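Local coordinates for aminoglycoside 6-adenylyltransferase (Bacillus subtilis, PDB 2PBE), which transfers AMP from ATP, or GMP from GTP, to O-6 of streptomycin, and also adenylates streptidine, giving bacterial resistance to streptomycin, at residues A[14-17]-A[18-22]; A[84-87]-A[88-91]; A[110-113]-A[114-118]; A[208-211]-A[212-216]. One frame throughout, in Å; residues are numbered along the deposited sequence.

In the fold
All four contacts are local, and each shows how side chains follow the backbone at a turn or helix end. Interactions 2 and 3 lie at the surface and touch each other: N88 and W89 of the turn entering strand 90-96 meet E111 at the start of helix 112-117. Interactions 1 and 4 are partly buried; the latter has its centre about 4 Å from the centre of the folded chain and about 17 Å from that of interaction 1, and its K215 and F216 pack on helix 6-19, to which interaction 1 belongs. Chemistry follows place: a salt bridge and leucine packing at 14-22, one leucine-indole contact at 84-91, acidic side chains and water at 110-118, and selenium-aromatic packing at 208-216.

Interaction 1. Residues A[14-17]-A[18-22]; sequences LDFA and LNDER
L14 and L18, one turn apart near the carboxyl end of helix 6-19, cross obliquely and meet through their methyls, CD1 of L14 lying 3.5 Å from CD1 of L18. CB of L14 does not point at L18; with CG anti to the backbone N (chi1 -164°), the chain turns back and brings CD1 there. L18 N also bonds L14 O at 3.0 Å. The next pair, D15 and N19, is turned quite differently. Its carboxylate and amide planes stand almost perpendicular, 89° apart, and OD2 of D15 remains 3.6 Å from ND2 of N19; D15 instead makes a salt bridge with R219. On another side of the helix F16 and D20 run side by side in the same direction, with CZ of the ring 3.7 Å from OD1 of the carboxylate and their planes inclined by 58°. F16 also meets F67 edge-to-face. At D20 the chain leaves helical geometry, and its N makes weak bonds to O of F16 and O of A17. K129 bonds the carbonyl oxygens of A17 and D20 around the carboxyl end of the helix. Beyond the end, R22 folds back toward the same carboxylate: its NH1 reaches the syn lone pair of D20 OD1 at 2.9 Å, with the oxygen almost in the guanidinium plane.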
ATOM      1  N   LEU A  14       2.725  -8.301   6.718  1.00 33.70           N
ATOM      2  CA  LEU A  14       1.664  -7.852   5.831  1.00 33.94           C
ATOM      3  C   LEU A  14       1.218  -9.016   4.946  1.00 34.26           C
ATOM      4  O   LEU A  14       0.024  -9.269   4.760  1.00 34.70           O
ATOM      5  CB  LEU A  14       2.199  -6.701   4.972  1.00 34.85           C
ATOM      6  CG  LEU A  14       1.331  -5.724   4.179  1.00 35.65           C
ATOM      7  CD1 LEU A  14       0.815  -6.372   2.916  1.00 36.59           C
ATOM      8  CD2 LEU A  14       0.198  -5.224   5.077  1.00 37.75           C
ATOM      9  N   ASP A  15       2.201  -9.738   4.421  1.00 34.20           N
ATOM     10  CA  ASP A  15       1.931 -10.868   3.546  1.00 34.69           C
ATOM     11  C   ASP A  15       1.152 -11.955   4.273  1.00 31.77           C
ATOM     12  O   ASP A  15       0.241 -12.575   3.715  1.00 31.15           O
ATOM     13  CB  ASP A  15       3.242 -11.444   3.029  1.00 38.82           C
ATOM     14  CG  ASP A  15       3.046 -12.302   1.815  1.00 42.32           C
ATOM     15  OD1 ASP A  15       2.685 -11.730   0.761  1.00 47.34           O
ATOM     16  OD2 ASP A  15       3.249 -13.537   1.915  1.00 43.41           O
ATOM     17  N   PHE A  16       1.505 -12.166   5.529  1.00 29.20           N
ATOM     18  CA  PHE A  16       0.824 -13.171   6.320  1.00 28.13           C
ATOM     19  C   PHE A  16      -0.655 -12.843   6.425  1.00 29.12           C
ATOM     20  O   PHE A  16      -1.516 -13.667   6.085  1.00 31.15           O
ATOM     21  CB  PHE A  16       1.403 -13.244   7.723  1.00 27.30           C
ATOM     22  CG  PHE A  16       0.747 -14.281   8.571  1.00 27.41           C
ATOM     23  CD1 PHE A  16       0.863 -15.653   8.242  1.00 26.96           C
ATOM     24  CD2 PHE A  16      -0.019 -13.909   9.680  1.00 26.96           C
ATOM     25  CE1 PHE A  16       0.216 -16.656   9.008  1.00 25.95           C
ATOM     26  CE2 PHE A  16      -0.680 -14.895  10.471  1.00 28.40           C
ATOM     27  CZ  PHE A  16      -0.565 -16.268  10.137  1.00 26.35           C
ATOM     28  N   ALA A  17      -0.940 -11.630   6.888  1.00 28.35           N
ATOM     29  CA  ALA A  17      -2.302 -11.161   7.071  1.00 27.24           C
ATOM     30  C   ALA A  17      -3.121 -11.277   5.795  1.00 27.34           C
ATOM     31  O   ALA A  17      -4.251 -11.772   5.828  1.00 27.50           O
ATOM     32  CB  ALA A  17      -2.293  -9.736   7.543  1.00 26.22           C
ATOM     33  N   LEU A  18      -2.536 -10.834   4.682  1.00 27.43           N
ATOM     34  CA  LEU A  18      -3.193 -10.870   3.382  1.00 27.24           C
ATOM     35  C   LEU A  18      -3.761 -12.233   3.019  1.00 28.27           C
ATOM     36  O   LEU A  18      -4.874 -12.337   2.505  1.00 29.56           O
ATOM     37  CB  LEU A  18      -2.227 -10.451   2.272  1.00 25.32           C
ATOM     38  CG  LEU A  18      -1.951  -8.965   2.014  1.00 25.59           C
ATOM     39  CD1 LEU A  18      -0.833  -8.811   0.994  1.00 24.16           C
ATOM     40  CD2 LEU A  18      -3.209  -8.294   1.510  1.00 23.34           C
ATOM     41  N   ASN A  19      -2.986 -13.277   3.284  1.00 27.83           N
ATOM     42  CA  ASN A  19      -3.410 -14.622   2.933  1.00 27.76           C
ATOM     43  C   ASN A  19      -4.242 -15.329   3.968  1.00 28.90           C
ATOM     44  O   ASN A  19      -4.880 -16.327   3.653  1.00 31.74           O
ATOM     45  CB  ASN A  19      -2.196 -15.476   2.604  1.00 26.86           C
ATOM     46  CG  ASN A  19      -1.363 -14.885   1.503  1.00 24.59           C
ATOM     47  OD1 ASN A  19      -1.891 -14.390   0.512  1.00 23.86           O
ATOM     48  ND2 ASN A  19      -0.049 -14.948   1.656  1.00 25.02           N
ATOM     49  N   ASP A  20      -4.253 -14.823   5.197  1.00 29.71           N
ATOM     50  CA  ASP A  20      -5.037 -15.477   6.228  1.00 29.35           C
ATOM     51  C   ASP A  20      -6.449 -14.914   6.358  1.00 29.67           C
ATOM     52  O   ASP A  20      -6.652 -13.736   6.662  1.00 28.91           O
ATOM     53  CB  ASP A  20      -4.313 -15.422   7.563  1.00 29.61           C
ATOM     54  CG  ASP A  20      -4.727 -16.549   8.467  1.00 31.56           C
ATOM     55  OD1 ASP A  20      -3.869 -17.347   8.903  1.00 32.27           O
ATOM     56  OD2 ASP A  20      -5.933 -16.645   8.729  1.00 32.42           O
ATOM     57  N   GLU A  21      -7.420 -15.792   6.119  1.00 30.78           N
ATOM     58  CA  GLU A  21      -8.838 -15.455   6.160  1.00 32.19           C
ATOM     59  C   GLU A  21      -9.373 -15.031   7.519  1.00 32.83           C
ATOM     60  O   GLU A  21     -10.410 -14.377   7.585  1.00 34.41           O
ATOM     61  CB  GLU A  21      -9.669 -16.620   5.605  1.00 33.43           C
ATOM     62  CG  GLU A  21      -9.565 -16.745   4.066  1.00 36.69           C
ATOM     63  CD  GLU A  21     -10.558 -17.716   3.451  1.00 37.33           C
ATOM     64  OE1 GLU A  21     -11.740 -17.682   3.853  1.00 40.96           O
ATOM     65  OE2 GLU A  21     -10.168 -18.498   2.550  1.00 38.61           O
ATOM     66  N   ARG A  22      -8.695 -15.393   8.611  1.00 31.38           N
ATOM     67  CA  ARG A  22      -9.176 -14.977   9.926  1.00 30.38           C
ATOM     68  C   ARG A  22      -8.746 -13.535  10.198  1.00 30.31           C
ATOM     69  O   ARG A  22      -9.395 -12.827  10.976  1.00 31.03           O
ATOM     70  CB  ARG A  22      -8.631 -15.867  11.055  1.00 29.95           C
ATOM     71  CG  ARG A  22      -8.836 -17.357  10.893  1.00 27.87           C
ATOM     72  CD  ARG A  22      -7.492 -18.015  10.695  1.00 30.08           C
ATOM     73  NE  ARG A  22      -7.086 -18.901  11.776  1.00 30.87           N
ATOM     74  CZ  ARG A  22      -5.852 -19.368  11.933  1.00 31.12           C
ATOM     75  NH1 ARG A  22      -4.886 -19.025  11.080  1.00 27.50           N
ATOM     76  NH2 ARG A  22      -5.586 -20.209  12.936  1.00 30.78           N
TER

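Interaction 2. Residues A[84-87]-A[88-91]; sequences PELG and NWFS
The indole of W89 and the isobutyl group of L86 cross at about a right angle, and the five-membered ring does the touching: CD1 of W89 lies 3.6 Å from CG of L86. The methyl CD2 of L86 is close behind, 3.7 Å from CB of W89. L86 carries its branch anti to the backbone N (chi1 -167°), which brings the branch point CG and the methyl CD2 against the tryptophan. The carbonyl oxygen of L86 also approaches the indole, obliquely, 3.3 Å from CG of W89. The W89 side chain also packs on T105, I107 and P108 of strand 101-108 and on E111, linking this turn to the neighbouring strand and to the start of the next helix. CD2 of L86 further touches OG of S91 at 3.9 Å, while that hydroxyl is engaged in a hydrogen bond with E77. What brings L86 and W89 together is the backbone between them: N of W89 bonds to O of L86 at 3.0 Å, with an N-H...O angle of 152°. G87 occupies the second position with positive phi (56°), and N88 the third. Glycine then asparagine at the two central positions is a classic makeup of a type II' beta turn, here delivering the chain into strand 90-96.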
ATOM      1  N   PRO A  84      -3.283 -13.767  33.491  1.00 53.70           N
ATOM      2  CA  PRO A  84      -3.527 -13.046  32.242  1.00 54.98           C
ATOM      3  C   PRO A  84      -4.457 -11.893  32.573  1.00 56.54           C
ATOM      4  O   PRO A  84      -5.410 -12.062  33.343  1.00 56.89           O
ATOM      5  CB  PRO A  84      -4.231 -14.075  31.356  1.00 54.64           C
ATOM      6  CG  PRO A  84      -4.042 -15.425  32.081  1.00 55.58           C
ATOM      7  CD  PRO A  84      -4.031 -15.033  33.528  1.00 54.22           C
ATOM      8  N   GLU A  85      -4.177 -10.720  32.016  1.00 58.60           N
ATOM      9  CA  GLU A  85      -5.033  -9.568  32.236  1.00 60.71           C
ATOM     10  C   GLU A  85      -4.914  -8.565  31.104  1.00 60.57           C
ATOM     11  O   GLU A  85      -4.562  -7.399  31.292  1.00 60.11           O
ATOM     12  CB  GLU A  85      -4.751  -8.910  33.591  1.00 62.47           C
ATOM     13  CG  GLU A  85      -3.322  -8.972  34.082  1.00 65.55           C
ATOM     14  CD  GLU A  85      -3.249  -9.008  35.603  1.00 67.74           C
ATOM     15  OE1 GLU A  85      -3.775  -9.983  36.198  1.00 68.35           O
ATOM     16  OE2 GLU A  85      -2.662  -8.068  36.196  1.00 68.37           O
ATOM     17  N   LEU A  86      -5.218  -9.058  29.911  1.00 60.79           N
ATOM     18  CA  LEU A  86      -5.182  -8.252  28.703  1.00 60.81           C
ATOM     19  C   LEU A  86      -6.509  -8.495  27.979  1.00 60.69           C
ATOM     20  O   LEU A  86      -6.553  -8.666  26.757  1.00 60.39           O
ATOM     21  CB  LEU A  86      -3.982  -8.660  27.824  1.00 60.85           C
ATOM     22  CG  LEU A  86      -3.588  -7.730  26.659  1.00 60.50           C
ATOM     23  CD1 LEU A  86      -3.150  -6.365  27.199  1.00 59.67           C
ATOM     24  CD2 LEU A  86      -2.463  -8.375  25.826  1.00 59.21           C
ATOM     25  N   GLY A  87      -7.587  -8.522  28.760  1.00 60.48           N
ATOM     26  CA  GLY A  87      -8.915  -8.739  28.214  1.00 59.79           C
ATOM     27  C   GLY A  87      -9.047 -10.013  27.408  1.00 59.46           C
ATOM     28  O   GLY A  87      -8.708 -11.091  27.886  1.00 59.37           O
ATOM     29  N   ASN A  88      -9.539  -9.879  26.179  1.00 58.89           N
ATOM     30  CA  ASN A  88      -9.723 -11.018  25.282  1.00 56.77           C
ATOM     31  C   ASN A  88      -8.609 -11.108  24.274  1.00 54.76           C
ATOM     32  O   ASN A  88      -8.727 -11.806  23.258  1.00 53.75           O
ATOM     33  CB  ASN A  88     -11.043 -10.897  24.545  1.00 57.40           C
ATOM     34  CG  ASN A  88     -12.184 -11.357  25.373  1.00 58.22           C
ATOM     35  OD1 ASN A  88     -12.282 -12.543  25.704  1.00 57.94           O
ATOM     36  ND2 ASN A  88     -13.055 -10.423  25.749  1.00 58.23           N
ATOM     37  N   TRP A  89      -7.535 -10.376  24.552  1.00 52.53           N
ATOM     38  CA  TRP A  89      -6.400 -10.388  23.662  1.00 50.84           C
ATOM     39  C   TRP A  89      -5.560 -11.593  23.987  1.00 48.47           C
ATOM     40  O   TRP A  89      -5.765 -12.278  24.993  1.00 49.30           O
ATOM     41  CB  TRP A  89      -5.495  -9.188  23.872  1.00 52.60           C
ATOM     42  CG  TRP A  89      -5.995  -7.781  23.604  1.00 53.42           C
ATOM     43  CD1 TRP A  89      -5.200  -6.666  23.614  1.00 55.24           C
ATOM     44  CD2 TRP A  89      -7.332  -7.315  23.378  1.00 53.90           C
ATOM     45  NE1 TRP A  89      -5.942  -5.542  23.422  1.00 55.27           N
ATOM     46  CE2 TRP A  89      -7.254  -5.891  23.272  1.00 54.88           C
ATOM     47  CE3 TRP A  89      -8.591  -7.940  23.259  1.00 53.97           C
ATOM     48  CZ2 TRP A  89      -8.392  -5.074  23.052  1.00 54.71           C
ATOM     49  CZ3 TRP A  89      -9.734  -7.135  23.044  1.00 55.74           C
ATOM     50  CH2 TRP A  89      -9.619  -5.702  22.944  1.00 56.79           C
ATOM     51  N   PHE A  90      -4.582 -11.801  23.123  1.00 44.81           N
ATOM     52  CA  PHE A  90      -3.614 -12.862  23.267  1.00 41.21           C
ATOM     53  C   PHE A  90      -2.454 -12.355  22.432  1.00 39.31           C
ATOM     54  O   PHE A  90      -2.618 -12.027  21.256  1.00 38.96           O
ATOM     55  CB  PHE A  90      -4.141 -14.176  22.693  1.00 40.51           C
ATOM     56  CG  PHE A  90      -3.449 -15.382  23.253  1.00 40.93           C
ATOM     57  CD1 PHE A  90      -3.736 -15.831  24.557  1.00 40.59           C
ATOM     58  CD2 PHE A  90      -2.474 -16.057  22.500  1.00 41.35           C
ATOM     59  CE1 PHE A  90      -3.057 -16.949  25.109  1.00 40.90           C
ATOM     60  CE2 PHE A  90      -1.779 -17.182  23.037  1.00 41.25           C
ATOM     61  CZ  PHE A  90      -2.074 -17.627  24.351  1.00 41.13           C
ATOM     62  N   SER A  91      -1.285 -12.266  23.042  1.00 37.03           N
ATOM     63  CA  SER A  91      -0.142 -11.771  22.316  1.00 35.07           C
ATOM     64  C   SER A  91       1.047 -12.703  22.404  1.00 34.08           C
ATOM     65  O   SER A  91       1.022 -13.698  23.116  1.00 34.26           O
ATOM     66  CB  SER A  91       0.224 -10.405  22.851  1.00 34.70           C
ATOM     67  OG  SER A  91       0.435 -10.485  24.240  1.00 35.58           O
TER

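Interaction 3. Residues A[110-113]-A[114-118]; sequences REAE and DYFAN
A112 and F116 meet one turn apart at the beginning of helix 112-117, and the carbonyl of A112 plays two parts. Its oxygen accepts the N-H of F116 at 2.7 Å in a nearly straight bond (175°), and the same oxygen lies over one face of the F116 ring, 3.4 Å from CG. With CG of F116 anti to the carbonyl carbon (chi1 -72°), the ring stays alongside the preceding turn and its CE1 comes within 4.2 Å of CB of A112. Two further helical bonds flank this one: Y115 N to E111 O, and A117 N to E113 O at 3.0 Å. E111, at the N-cap position, thus contributes its backbone carbonyl to the first turn. Just before it, the carbonyl of R110 is too far back for a direct bond to D114, and a water fills the step, donating to R110 O at 2.9 Å and accepting from the amide N of D114.

Farther out, F116 lies against I133 and its ring meets that of Y135, Y115 meets F50 edge-to-face, and the side chain of E111 rests on N88. Three acidic side chains, E111, E113 and D114, remain near the helix start without their charged atoms touching, OE1 of E111 standing 4.9 Å from OD2 of D114. Their mutual repulsion is probably offset in part by the helix amino end, whose dipole would favour negative charge there.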
ATOM      1  N   ARG A 110     -14.389  -8.042  16.536  1.00 42.30           N
ATOM      2  CA  ARG A 110     -15.564  -7.382  17.068  1.00 44.98           C
ATOM      3  C   ARG A 110     -15.210  -6.168  17.938  1.00 44.83           C
ATOM      4  O   ARG A 110     -16.050  -5.299  18.158  1.00 44.85           O
ATOM      5  CB  ARG A 110     -16.391  -8.393  17.882  1.00 48.58           C
ATOM      6  CG  ARG A 110     -17.595  -7.799  18.621  1.00 56.36           C
ATOM      7  CD  ARG A 110     -18.541  -7.013  17.690  1.00 61.77           C
ATOM      8  NE  ARG A 110     -19.833  -6.751  18.326  1.00 66.98           N
ATOM      9  CZ  ARG A 110     -20.747  -7.690  18.562  1.00 69.58           C
ATOM     10  NH1 ARG A 110     -20.517  -8.948  18.209  1.00 70.74           N
ATOM     11  NH2 ARG A 110     -21.884  -7.376  19.172  1.00 70.53           N
ATOM     12  N   GLU A 111     -13.965  -6.090  18.408  1.00 44.48           N
ATOM     13  CA  GLU A 111     -13.544  -5.005  19.298  1.00 45.25           C
ATOM     14  C   GLU A 111     -12.735  -3.891  18.645  1.00 46.37           C
ATOM     15  O   GLU A 111     -12.090  -3.098  19.339  1.00 46.46           O
ATOM     16  CB  GLU A 111     -12.744  -5.588  20.467  1.00 45.92           C
ATOM     17  CG  GLU A 111     -13.413  -6.820  21.077  1.00 48.32           C
ATOM     18  CD  GLU A 111     -12.807  -7.225  22.395  1.00 48.11           C
ATOM     19  OE1 GLU A 111     -12.562  -6.319  23.210  1.00 49.71           O
ATOM     20  OE2 GLU A 111     -12.586  -8.431  22.638  1.00 48.18           O
ATOM     21  N   ALA A 112     -12.771  -3.839  17.317  1.00 47.78           N
ATOM     22  CA  ALA A 112     -12.040  -2.835  16.557  1.00 50.36           C
ATOM     23  C   ALA A 112     -12.589  -1.443  16.822  1.00 52.52           C
ATOM     24  O   ALA A 112     -11.837  -0.510  17.112  1.00 53.08           O
ATOM     25  CB  ALA A 112     -12.124  -3.151  15.060  1.00 50.20           C
ATOM     26  N   GLU A 113     -13.906  -1.311  16.705  1.00 55.04           N
ATOM     27  CA  GLU A 113     -14.609  -0.063  16.944  1.00 58.08           C
ATOM     28  C   GLU A 113     -14.207   0.541  18.289  1.00 58.62           C
ATOM     29  O   GLU A 113     -13.777   1.685  18.347  1.00 57.47           O
ATOM     30  CB  GLU A 113     -16.122  -0.309  16.918  1.00 60.73           C
ATOM     31  CG  GLU A 113     -16.628  -1.207  15.780  1.00 65.36           C
ATOM     32  CD  GLU A 113     -16.427  -2.710  16.050  1.00 68.16           C
ATOM     33  OE1 GLU A 113     -15.347  -3.253  15.724  1.00 68.70           O
ATOM     34  OE2 GLU A 113     -17.359  -3.345  16.611  1.00 70.15           O
ATOM     35  N   ASP A 114     -14.346  -0.252  19.357  1.00 60.80           N
ATOM     36  CA  ASP A 114     -14.000   0.202  20.704  1.00 63.56           C
ATOM     37  C   ASP A 114     -12.562   0.690  20.674  1.00 65.20           C
ATOM     38  O   ASP A 114     -12.250   1.789  21.131  1.00 66.22           O
ATOM     39  CB  ASP A 114     -14.092  -0.934  21.742  1.00 63.96           C
ATOM     40  CG  ASP A 114     -15.506  -1.471  21.941  1.00 64.87           C
ATOM     41  OD1 ASP A 114     -16.438  -0.643  22.088  1.00 65.10           O
ATOM     42  OD2 ASP A 114     -15.690  -2.716  21.983  1.00 64.57           O
ATOM     43  N   TYR A 115     -11.698  -0.160  20.128  1.00 66.34           N
ATOM     44  CA  TYR A 115     -10.264   0.107  20.012  1.00 67.14           C
ATOM     45  C   TYR A 115      -9.962   1.441  19.351  1.00 68.61           C
ATOM     46  O   TYR A 115      -9.277   2.282  19.948  1.00 68.99           O
ATOM     47  CB  TYR A 115      -9.612  -1.001  19.196  1.00 65.24           C
ATOM     48  CG  TYR A 115      -8.101  -0.892  19.099  1.00 62.77           C
ATOM     49  CD1 TYR A 115      -7.258  -1.585  20.009  1.00 62.17           C
ATOM     50  CD2 TYR A 115      -7.495  -0.135  18.059  1.00 61.94           C
ATOM     51  CE1 TYR A 115      -5.835  -1.542  19.870  1.00 61.55           C
ATOM     52  CE2 TYR A 115      -6.087  -0.070  17.919  1.00 60.09           C
ATOM     53  CZ  TYR A 115      -5.261  -0.777  18.809  1.00 60.82           C
ATOM     54  OH  TYR A 115      -3.902  -0.756  18.571  1.00 59.92           O
ATOM     55  N   PHE A 116     -10.443   1.605  18.120  1.00 69.73           N
ATOM     56  CA  PHE A 116     -10.250   2.825  17.350  1.00 71.97           C
ATOM     57  C   PHE A 116     -10.655   4.039  18.165  1.00 73.12           C
ATOM     58  O   PHE A 116      -9.825   4.908  18.465  1.00 73.33           O
ATOM     59  CB  PHE A 116     -11.091   2.786  16.065  1.00 74.02           C
ATOM     60  CG  PHE A 116     -10.584   1.827  15.015  1.00 76.65           C
ATOM     61  CD1 PHE A 116     -11.483   1.294  14.083  1.00 77.08           C
ATOM     62  CD2 PHE A 116      -9.212   1.466  14.930  1.00 77.53           C
ATOM     63  CE1 PHE A 116     -11.048   0.396  13.054  1.00 77.97           C
ATOM     64  CE2 PHE A 116      -8.726   0.564  13.918  1.00 77.43           C
ATOM     65  CZ  PHE A 116      -9.644   0.041  12.989  1.00 78.08           C
ATOM     66  N   ALA A 117     -11.940   4.077  18.511  1.00 73.66           N
ATOM     67  CA  ALA A 117     -12.547   5.168  19.286  1.00 73.61           C
ATOM     68  C   ALA A 117     -11.599   5.755  20.328  1.00 73.30           C
ATOM     69  O   ALA A 117     -10.970   6.794  20.089  1.00 73.43           O
ATOM     70  CB  ALA A 117     -13.826   4.691  19.975  1.00 73.11           C
ATOM     71  N   ASN A 118     -11.490   5.076  21.466  1.00 72.70           N
ATOM     72  CA  ASN A 118     -10.606   5.522  22.527  1.00 72.67           C
ATOM     73  C   ASN A 118      -9.154   5.307  22.111  1.00 72.34           C
ATOM     74  O   ASN A 118      -8.318   4.861  22.898  1.00 72.27           O
ATOM     75  CB  ASN A 118     -10.925   4.781  23.834  1.00 73.25           C
ATOM     76  CG  ASN A 118     -10.866   3.252  23.695  1.00 74.05           C
ATOM     77  OD1 ASN A 118      -9.814   2.662  23.394  1.00 73.55           O
ATOM     78  ND2 ASN A 118     -12.013   2.603  23.920  1.00 74.05           N
TER
HETATM   79  O   HOH W   1     -15.590  -2.535  18.989  1.00 49.64           O

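Interaction 4. Residues A[208-211]-A[212-216]; sequences FSMG and KNYKF
N of F216 donates to O of M210 at 2.8 Å with an angle of 164°, and the oxygen is approached from a position tilted out of the carbonyl plane. Within the first segment, OG of S209 accepts from N of G211 at 3.1 Å, an ST turn at the point where the chain leaves the strand. The other bond across the two segments, from Y214 N to G211 O, is weak and bent to 129°. These bonds span the turn that follows strand 207-209, part of the mixed sheet, in which S209 pairs with L126; just past the strand, M210 still makes a backbone bond to Y144. G211, with positive phi, packs its CA against F216, 3.3 Å from CD2 of the ring; S209 O lies at the edge of that ring. K215 covers one face, its CG 4.0 Å above the plane over the centre. M210, present as selenomethionine, has SE 5.2 Å from the centroid of the Y214 ring, a Met-aromatic contact at the ring edge. The bend at its third torsion (87°) brings CE to 3.9 Å from CD1 of Y214. Farther out, L193 of helix 177-204 touches both residues, and Y144 meets Y214 edge-to-face.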
ATOM      1  N   PHE A 208      -5.994  -0.218   2.338  1.00 32.45           N
ATOM      2  CA  PHE A 208      -4.662  -0.461   2.862  1.00 32.77           C
ATOM      3  C   PHE A 208      -3.733   0.707   2.643  1.00 33.62           C
ATOM      4  O   PHE A 208      -4.114   1.710   2.047  1.00 33.89           O
ATOM      5  CB  PHE A 208      -4.069  -1.717   2.224  1.00 32.02           C
ATOM      6  CG  PHE A 208      -4.034  -1.669   0.724  1.00 30.96           C
ATOM      7  CD1 PHE A 208      -2.899  -1.186   0.049  1.00 29.99           C
ATOM      8  CD2 PHE A 208      -5.134  -2.107  -0.032  1.00 29.93           C
ATOM      9  CE1 PHE A 208      -2.850  -1.146  -1.386  1.00 30.10           C
ATOM     10  CE2 PHE A 208      -5.116  -2.077  -1.469  1.00 29.29           C
ATOM     11  CZ  PHE A 208      -3.962  -1.595  -2.149  1.00 27.80           C
ATOM     12  N   SER A 209      -2.514   0.581   3.144  1.00 34.17           N
ATOM     13  CA  SER A 209      -1.539   1.628   2.983  1.00 34.25           C
ATOM     14  C   SER A 209      -0.474   1.181   1.997  1.00 35.20           C
ATOM     15  O   SER A 209      -0.244  -0.013   1.818  1.00 33.89           O
ATOM     16  CB  SER A 209      -0.949   1.973   4.344  1.00 34.27           C
ATOM     17  OG  SER A 209       0.136   2.884   4.261  1.00 34.27           O
HETATM   18  N   MSE A 210       0.140   2.145   1.318  1.00 38.16           N
HETATM   19  CA  MSE A 210       1.180   1.834   0.348  1.00 41.28           C
HETATM   20  C   MSE A 210       2.490   1.857   1.099  1.00 42.43           C
HETATM   21  O   MSE A 210       3.504   1.340   0.632  1.00 41.61           O
HETATM   22  CB  MSE A 210       1.169   2.856  -0.785  1.00 43.84           C
HETATM   23  CG  MSE A 210      -0.120   2.840  -1.609  1.00 48.28           C
HETATM   24 SE   MSE A 210      -0.226   4.215  -3.017  1.00 58.61          SE
HETATM   25  CE  MSE A 210       0.650   3.290  -4.429  1.00 51.92           C
ATOM     26  N   GLY A 211       2.437   2.427   2.299  1.00 43.52           N
ATOM     27  CA  GLY A 211       3.609   2.512   3.143  1.00 45.97           C
ATOM     28  C   GLY A 211       4.501   3.686   2.810  1.00 47.45           C
ATOM     29  O   GLY A 211       4.405   4.246   1.714  1.00 47.29           O
ATOM     30  N   LYS A 212       5.360   4.063   3.758  1.00 48.50           N
ATOM     31  CA  LYS A 212       6.295   5.165   3.568  1.00 49.44           C
ATOM     32  C   LYS A 212       7.043   4.908   2.251  1.00 49.15           C
ATOM     33  O   LYS A 212       7.758   3.915   2.106  1.00 48.17           O
ATOM     34  CB  LYS A 212       7.289   5.227   4.737  1.00 51.45           C
ATOM     35  CG  LYS A 212       8.050   6.545   4.830  1.00 54.31           C
ATOM     36  CD  LYS A 212       7.105   7.689   5.175  1.00 56.30           C
ATOM     37  CE  LYS A 212       7.699   9.049   4.810  1.00 57.22           C
ATOM     38  NZ  LYS A 212       6.655  10.125   4.923  1.00 57.93           N
ATOM     39  N   ASN A 213       6.833   5.799   1.288  1.00 49.55           N
ATOM     40  CA  ASN A 213       7.441   5.694  -0.045  1.00 49.91           C
ATOM     41  C   ASN A 213       6.999   4.470  -0.834  1.00 49.22           C
ATOM     42  O   ASN A 213       7.810   3.820  -1.510  1.00 48.88           O
ATOM     43  CB  ASN A 213       8.975   5.735   0.022  1.00 51.43           C
ATOM     44  CG  ASN A 213       9.501   7.150   0.152  1.00 53.30           C
ATOM     45  OD1 ASN A 213       9.583   7.698   1.254  1.00 54.42           O
ATOM     46  ND2 ASN A 213       9.842   7.765  -0.981  1.00 53.73           N
ATOM     47  N   TYR A 214       5.705   4.167  -0.742  1.00 48.04           N
ATOM     48  CA  TYR A 214       5.085   3.069  -1.490  1.00 46.32           C
ATOM     49  C   TYR A 214       5.795   1.723  -1.340  1.00 45.45           C
ATOM     50  O   TYR A 214       5.735   0.876  -2.235  1.00 44.39           O
ATOM     51  CB  TYR A 214       5.002   3.480  -2.985  1.00 45.56           C
ATOM     52  CG  TYR A 214       4.747   4.975  -3.188  1.00 44.57           C
ATOM     53  CD1 TYR A 214       3.466   5.536  -2.939  1.00 44.33           C
ATOM     54  CD2 TYR A 214       5.810   5.861  -3.520  1.00 44.55           C
ATOM     55  CE1 TYR A 214       3.248   6.954  -3.011  1.00 44.19           C
ATOM     56  CE2 TYR A 214       5.615   7.280  -3.581  1.00 44.05           C
ATOM     57  CZ  TYR A 214       4.329   7.820  -3.323  1.00 44.51           C
ATOM     58  OH  TYR A 214       4.133   9.192  -3.346  1.00 44.22           O
ATOM     59  N   LYS A 215       6.440   1.514  -0.193  1.00 45.69           N
ATOM     60  CA  LYS A 215       7.188   0.281   0.078  1.00 45.69           C
ATOM     61  C   LYS A 215       6.379  -1.023   0.059  1.00 44.03           C
ATOM     62  O   LYS A 215       6.951  -2.098  -0.093  1.00 43.64           O
ATOM     63  CB  LYS A 215       7.941   0.407   1.421  1.00 47.29           C
ATOM     64  CG  LYS A 215       7.056   0.682   2.637  1.00 49.15           C
ATOM     65  CD  LYS A 215       7.843   1.372   3.751  1.00 50.32           C
ATOM     66  CE  LYS A 215       8.629   0.404   4.617  1.00 51.70           C
ATOM     67  NZ  LYS A 215       7.733  -0.264   5.602  1.00 52.63           N
ATOM     68  N   PHE A 216       5.063  -0.929   0.203  1.00 43.38           N
ATOM     69  CA  PHE A 216       4.213  -2.125   0.222  1.00 43.77           C
ATOM     70  C   PHE A 216       3.576  -2.510  -1.106  1.00 44.95           C
ATOM     71  O   PHE A 216       2.919  -3.540  -1.208  1.00 44.84           O
ATOM     72  CB  PHE A 216       3.087  -1.973   1.252  1.00 41.70           C
ATOM     73  CG  PHE A 216       3.556  -1.733   2.649  1.00 40.94           C
ATOM     74  CD1 PHE A 216       4.582  -2.518   3.214  1.00 41.94           C
ATOM     75  CD2 PHE A 216       2.948  -0.735   3.429  1.00 41.40           C
ATOM     76  CE1 PHE A 216       5.010  -2.314   4.551  1.00 42.55           C
ATOM     77  CE2 PHE A 216       3.355  -0.505   4.779  1.00 41.48           C
ATOM     78  CZ  PHE A 216       4.391  -1.298   5.339  1.00 42.38           C
TER